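Local coordinates for uncharacterized protein PH0321 (Pyrococcus horikoshii, PDB 3BS4) that is of unknown function but has a KaiC-like domain, with a central, largely parallel beta sheet flanked by helices, at residues K128-M131 and L135-G138. Sequence-based numbering, arbitrary orientation.
Sequences KVWM and LFEG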
ATOM      1  N   LYS A 128      -5.434 -18.566   3.731  1.00 19.33           N
ATOM      2  CA  LYS A 128      -5.644 -20.033   3.828  1.00 20.36           C
ATOM      3  C   LYS A 128      -4.889 -20.741   2.707  1.00 19.84           C
ATOM      4  O   LYS A 128      -4.295 -21.809   2.928  1.00 19.50           O
ATOM      5  CB  LYS A 128      -7.135 -20.380   3.793  1.00 20.49           C
ATOM      6  CG  LYS A 128      -7.479 -21.844   4.114  1.00 22.57           C
ATOM      7  CD  LYS A 128      -9.004 -22.056   4.084  1.00 24.71           C
ATOM      8  CE  LYS A 128      -9.403 -23.425   4.630  1.00 31.22           C
ATOM      9  NZ  LYS A 128      -8.777 -23.668   5.966  1.00 33.42           N
ATOM     10  N   VAL A 129      -4.909 -20.161   1.509  1.00 18.84           N
ATOM     11  CA  VAL A 129      -4.144 -20.729   0.390  1.00 19.75           C
ATOM     12  C   VAL A 129      -2.646 -20.710   0.721  1.00 19.20           C
ATOM     13  O   VAL A 129      -1.951 -21.726   0.579  1.00 19.45           O
ATOM     14  CB  VAL A 129      -4.412 -20.017  -0.965  1.00 20.05           C
ATOM     15  CG1 VAL A 129      -3.564 -20.614  -2.075  1.00 21.04           C
ATOM     16  CG2 VAL A 129      -5.895 -20.085  -1.336  1.00 21.57           C
ATOM     17  N   TRP A 130      -2.136 -19.554   1.147  1.00 18.13           N
ATOM     18  CA  TRP A 130      -0.720 -19.455   1.484  1.00 18.24           C
ATOM     19  C   TRP A 130      -0.336 -20.445   2.559  1.00 18.17           C
ATOM     20  O   TRP A 130       0.742 -21.061   2.490  1.00 18.91           O
ATOM     21  CB  TRP A 130      -0.376 -18.041   1.954  1.00 18.42           C
ATOM     22  CG  TRP A 130      -0.303 -17.041   0.827  1.00 18.58           C
ATOM     23  CD1 TRP A 130       0.137 -17.267  -0.439  1.00 19.92           C
ATOM     24  CD2 TRP A 130      -0.621 -15.644   0.898  1.00 19.73           C
ATOM     25  NE1 TRP A 130       0.099 -16.103  -1.176  1.00 19.54           N
ATOM     26  CE2 TRP A 130      -0.362 -15.090  -0.376  1.00 18.39           C
ATOM     27  CE3 TRP A 130      -1.104 -14.811   1.914  1.00 18.29           C
ATOM     28  CZ2 TRP A 130      -0.577 -13.739  -0.666  1.00 20.10           C
ATOM     29  CZ3 TRP A 130      -1.321 -13.468   1.622  1.00 20.50           C
ATOM     30  CH2 TRP A 130      -1.053 -12.948   0.347  1.00 18.35           C
ATOM     31  N   MET A 131      -1.190 -20.587   3.572  1.00 17.29           N
ATOM     32  CA  MET A 131      -0.871 -21.496   4.681  1.00 17.62           C
ATOM     33  C   MET A 131      -0.906 -22.962   4.202  1.00 17.80           C
ATOM     34  O   MET A 131      -0.005 -23.757   4.537  1.00 18.23           O
ATOM     35  CB  MET A 131      -1.801 -21.290   5.888  1.00 18.54           C
ATOM     36  CG  MET A 131      -1.390 -22.124   7.118  1.00 20.30           C
ATOM     37  SD  MET A 131       0.255 -21.766   7.835  1.00 21.84           S
ATOM     38  CE  MET A 131      -0.081 -20.105   8.384  1.00 25.91           C
ATOM     39  N   LEU A 135       3.518 -21.394   2.245  1.00 18.83           N
ATOM     40  CA  LEU A 135       4.264 -20.343   1.583  1.00 19.34           C
ATOM     41  C   LEU A 135       4.705 -19.237   2.530  1.00 19.18           C
ATOM     42  O   LEU A 135       5.533 -18.426   2.139  1.00 19.12           O
ATOM     43  CB  LEU A 135       3.500 -19.767   0.383  1.00 19.19           C
ATOM     44  CG  LEU A 135       3.412 -20.705  -0.825  1.00 20.21           C
ATOM     45  CD1 LEU A 135       2.471 -20.145  -1.873  1.00 21.32           C
ATOM     46  CD2 LEU A 135       4.805 -20.969  -1.426  1.00 23.32           C
ATOM     47  N   PHE A 136       4.177 -19.188   3.754  1.00 19.77           N
ATOM     48  CA  PHE A 136       4.671 -18.183   4.705  1.00 21.18           C
ATOM     49  C   PHE A 136       6.099 -18.482   5.149  1.00 22.73           C
ATOM     50  O   PHE A 136       6.870 -17.574   5.456  1.00 22.69           O
ATOM     51  CB  PHE A 136       3.789 -18.067   5.943  1.00 20.98           C
ATOM     52  CG  PHE A 136       2.438 -17.451   5.693  1.00 20.17           C
ATOM     53  CD1 PHE A 136       2.291 -16.060   5.572  1.00 21.16           C
ATOM     54  CD2 PHE A 136       1.306 -18.242   5.647  1.00 19.29           C
ATOM     55  CE1 PHE A 136       1.025 -15.497   5.387  1.00 21.23           C
ATOM     56  CE2 PHE A 136       0.046 -17.686   5.468  1.00 21.79           C
ATOM     57  CZ  PHE A 136      -0.089 -16.311   5.335  1.00 20.51           C
ATOM     58  N   GLU A 137       6.450 -19.768   5.170  1.00 24.08           N
ATOM     59  CA  GLU A 137       7.761 -20.198   5.641  1.00 25.81           C
ATOM     60  C   GLU A 137       8.902 -19.528   4.886  1.00 24.66           C
ATOM     61  O   GLU A 137       8.999 -19.651   3.676  1.00 24.99           O
ATOM     62  CB  GLU A 137       7.864 -21.719   5.536  1.00 27.15           C
ATOM     63  CG  GLU A 137       9.293 -22.262   5.556  1.00 32.19           C
ATOM     64  CD  GLU A 137       9.978 -22.067   6.895  1.00 38.18           C
ATOM     65  OE1 GLU A 137       9.326 -22.298   7.942  1.00 41.05           O
ATOM     66  OE2 GLU A 137      11.177 -21.686   6.893  1.00 42.04           O
ATOM     67  N   GLY A 138       9.748 -18.804   5.623  1.00 25.07           N
ATOM     68  CA  GLY A 138      10.923 -18.139   5.056  1.00 24.93           C
ATOM     69  C   GLY A 138      10.610 -16.881   4.261  1.00 25.13           C
ATOM     70  O   GLY A 138      11.491 -16.316   3.613  1.00 26.61           O
TER
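Trp130 and Phe136 share one first torsion, each with CG trans to its own carbonyl carbon (chi1 -75° and -70°), and from the helix end and the following loop their rings meet edge to face. The evidence is the 79° between the planes and the 5.8 Å separating the centroids of the Trp130 five-membered ring and the Phe136 ring, with the indole edge turned to the phenyl face. Closer in, Phe136 CE2 lies 3.6 Å from Trp130 CB, and Phe136 CZ is 3.9 Å from Trp130 CE3. The Met131 chain folds at chi2 and chi3, bringing CE to 3.6 Å from Phe136 CD2; SD stands 5.5 Å from that ring's centroid, an oblique Met-aromatic contact. Leu135 CD1 reaches the indole edge near its plane, 4.0 Å from Trp130 CD1. One nearly straight backbone bond ties the turn: Leu135 N donates to Trp130 O at 2.8 Å. The loop thus folds back on the last turn of helix 115-132 before strand 141-146, whose Leu141 is touched by the side chains of both Trp130 and Phe136. With Phe136 cut back to alanine, the Trp130 edge is likely to lose its aromatic partner and the Met131 methyl the ring it rests on. Trp130 NE1 bonds to His82 O, outside this contact. Between the segments the side chains meet through apolar and aromatic groups, consistent with dispersion and ring electrostatics, while the one hydrogen bond joins the backbones.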